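Local coordinates for protein pyocin S8 (Pseudomonas aeruginosa, PDB 6W0V) that is a bacterial toxin whose nuclease domain, the part described here, probably cleaves DNA as an H-N-H endonuclease of the colicin/pyocin family, at residues Ser31-Ala34 against Asp35-Gly39. The protein carries 1 engineered substitution. Numbering follows the deposited sequence.
Sequences SQIA and DQLRG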
ATOM      1  N   SER A  31      -6.961  -4.562  17.355  1.00 19.84           N
ATOM      2  CA  SER A  31      -6.549  -4.349  18.759  1.00 21.16           C
ATOM      3  C   SER A  31      -5.053  -4.636  18.921  1.00 21.18           C
ATOM      4  O   SER A  31      -4.396  -3.883  19.646  1.00 21.62           O
ATOM      5  CB  SER A  31      -7.394  -5.156  19.687  1.00 24.50           C
ATOM      6  OG  SER A  31      -7.358  -6.526  19.349  1.00 28.48           O
ATOM      7  N   GLN A  32      -4.513  -5.655  18.245  1.00 21.31           N
ATOM      8  CA  GLN A  32      -3.082  -6.025  18.410  1.00 22.66           C
ATOM      9  C   GLN A  32      -2.208  -4.928  17.793  1.00 20.59           C
ATOM     10  O   GLN A  32      -1.048  -4.798  18.205  1.00 23.56           O
ATOM     11  CB  GLN A  32      -2.772  -7.389  17.798  1.00 24.54           C
ATOM     12  CG  GLN A  32      -2.877  -7.429  16.285  1.00 26.70           C
ATOM     13  CD  GLN A  32      -4.239  -7.854  15.802  1.00 25.97           C
ATOM     14  OE1 GLN A  32      -5.266  -7.461  16.346  1.00 26.22           O
ATOM     15  NE2 GLN A  32      -4.251  -8.669  14.760  1.00 28.90           N
ATOM     16  N   ILE A  33      -2.739  -4.187  16.823  1.00 19.58           N
ATOM     17  CA  ILE A  33      -2.030  -3.030  16.210  1.00 18.26           C
ATOM     18  C   ILE A  33      -2.157  -1.852  17.173  1.00 18.14           C
ATOM     19  O   ILE A  33      -1.138  -1.223  17.462  1.00 18.84           O
ATOM     20  CB  ILE A  33      -2.580  -2.727  14.807  1.00 18.25           C
ATOM     21  CG1 ILE A  33      -2.356  -3.919  13.875  1.00 19.14           C
ATOM     22  CG2 ILE A  33      -1.967  -1.460  14.239  1.00 20.32           C
ATOM     23  CD1 ILE A  33      -0.925  -4.392  13.852  1.00 21.02           C
ATOM     24  N   ALA A  34      -3.361  -1.599  17.680  1.00 17.61           N
ATOM     25  CA  ALA A  34      -3.564  -0.594  18.744  1.00 17.89           C
ATOM     26  C   ALA A  34      -2.531  -0.868  19.839  1.00 18.22           C
ATOM     27  O   ALA A  34      -1.887   0.076  20.301  1.00 17.54           O
ATOM     28  CB  ALA A  34      -4.971  -0.638  19.270  1.00 19.77           C
ATOM     29  N   ASP A  35      -2.323  -2.137  20.182  1.00 18.35           N
ATOM     30  CA  ASP A  35      -1.379  -2.538  21.255  1.00 20.19           C
ATOM     31  C   ASP A  35       0.021  -1.995  20.975  1.00 18.38           C
ATOM     32  O   ASP A  35       0.743  -1.738  21.936  1.00 21.37           O
ATOM     33  CB  ASP A  35      -1.332  -4.052  21.419  1.00 22.23           C
ATOM     34  CG  ASP A  35      -2.603  -4.631  22.007  1.00 24.54           C
ATOM     35  OD1 ASP A  35      -3.376  -3.867  22.610  1.00 24.09           O
ATOM     36  OD2 ASP A  35      -2.807  -5.837  21.858  1.00 26.71           O
ATOM     37  N   GLN A  36       0.397  -1.858  19.708  1.00 18.25           N
ATOM     38  CA  GLN A  36       1.768  -1.462  19.305  1.00 19.43           C
ATOM     39  C   GLN A  36       1.884   0.054  19.211  1.00 17.97           C
ATOM     40  O   GLN A  36       2.995   0.542  18.995  1.00 19.44           O
ATOM     41  CB  GLN A  36       2.121  -2.075  17.951  1.00 20.17           C
ATOM     42  CG  GLN A  36       2.085  -3.595  17.952  1.00 23.90           C
ATOM     43  CD  GLN A  36       2.897  -4.147  19.096  1.00 24.98           C
ATOM     44  OE1 GLN A  36       3.960  -3.628  19.429  1.00 29.02           O
ATOM     45  NE2 GLN A  36       2.386  -5.189  19.728  1.00 29.00           N
ATOM     46  N   LEU A  37       0.775   0.774  19.356  1.00 15.29           N
ATOM     47  CA  LEU A  37       0.774   2.233  19.111  1.00 15.84           C
ATOM     48  C   LEU A  37       0.330   2.946  20.369  1.00 15.83           C
ATOM     49  O   LEU A  37       0.927   3.973  20.686  1.00 15.79           O
ATOM     50  CB  LEU A  37      -0.168   2.541  17.954  1.00 15.53           C
ATOM     51  CG  LEU A  37       0.187   1.836  16.654  1.00 16.27           C
ATOM     52  CD1 LEU A  37      -0.951   1.977  15.665  1.00 17.94           C
ATOM     53  CD2 LEU A  37       1.487   2.380  16.086  1.00 17.01           C
ATOM     54  N   ARG A  38      -0.681   2.394  21.026  1.00 15.24           N
ATOM     55  CA  ARG A  38      -1.317   3.035  22.186  1.00 15.56           C
ATOM     56  C   ARG A  38      -0.241   3.420  23.197  1.00 15.72           C
ATOM     57  O   ARG A  38       0.592   2.583  23.564  1.00 16.16           O
ATOM     58  CB  ARG A  38      -2.336   2.092  22.812  1.00 16.08           C
ATOM     59  CG  ARG A  38      -2.960   2.678  24.064  1.00 16.59           C
ATOM     60  CD  ARG A  38      -3.967   1.746  24.666  1.00 18.99           C
ATOM     61  NE  ARG A  38      -3.398   0.423  24.857  1.00 19.23           N
ATOM     62  CZ  ARG A  38      -3.591  -0.619  24.059  1.00 19.82           C
ATOM     63  NH1 ARG A  38      -4.323  -0.506  22.962  1.00 19.47           N
ATOM     64  NH2 ARG A  38      -3.019  -1.771  24.361  1.00 22.75           N
ATOM     65  N   GLY A  39      -0.294   4.669  23.649  1.00 14.67           N
ATOM     66  CA  GLY A  39       0.581   5.155  24.724  1.00 16.82           C
ATOM     67  C   GLY A  39       1.940   5.581  24.212  1.00 16.16           C
ATOM     68  O   GLY A  39       2.743   6.139  25.002  1.00 17.09           O
TER
HETATM   69  O   HOH W   1      -5.172  -6.819  21.244  1.00 34.68           O
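The amide of D35 donates to the carbonyl of S31, N to O 2.8 Å, as in an alpha-helical turn, and from the next residue on the spacing shortens to i to i+3, as in a 3-10 turn: Q36 N donates to I33 O and L37 N to A34 O, both from well above the carbonyl plane. A34 O also accepts an i+4 bond from the amide of R38, N to O 2.7 Å, lying almost on the line of its C=O bond, so two amides grip this one oxygen toward the C-terminal part of the short helix 31-37. The R38 side chain leaves the backbone with CG anti to N (chi1 177°) and bends back at chi3, which lays one face of the guanidinium over A34 O and brings NH1 to 3.8 Å from A34 CB. NH2 of R38 meets OD1 of D35 at 2.8 Å in a nearly straight hydrogen bond within a salt bridge; OD1 lies in the guanidinium plane, while NH2 approaches on the anti side, somewhat out of the carboxylate plane. D35 OD2 accepts a hydrogen bond from a water 2.6 Å away, which also donates to S31 OG. On the buried flank, I33 and L37 lie side by side, CG2 to CD1 3.9 Å; L62 packs against I33, while F48 and F52 of helix 45-57 meet L37. R38 NH1 donates to the carbonyl of G8. D35 thus links S31 to R38 through a water on OD2 and the salt bridge at OD1, and R38 ties this helix to the N-terminal segment of the nuclease domain.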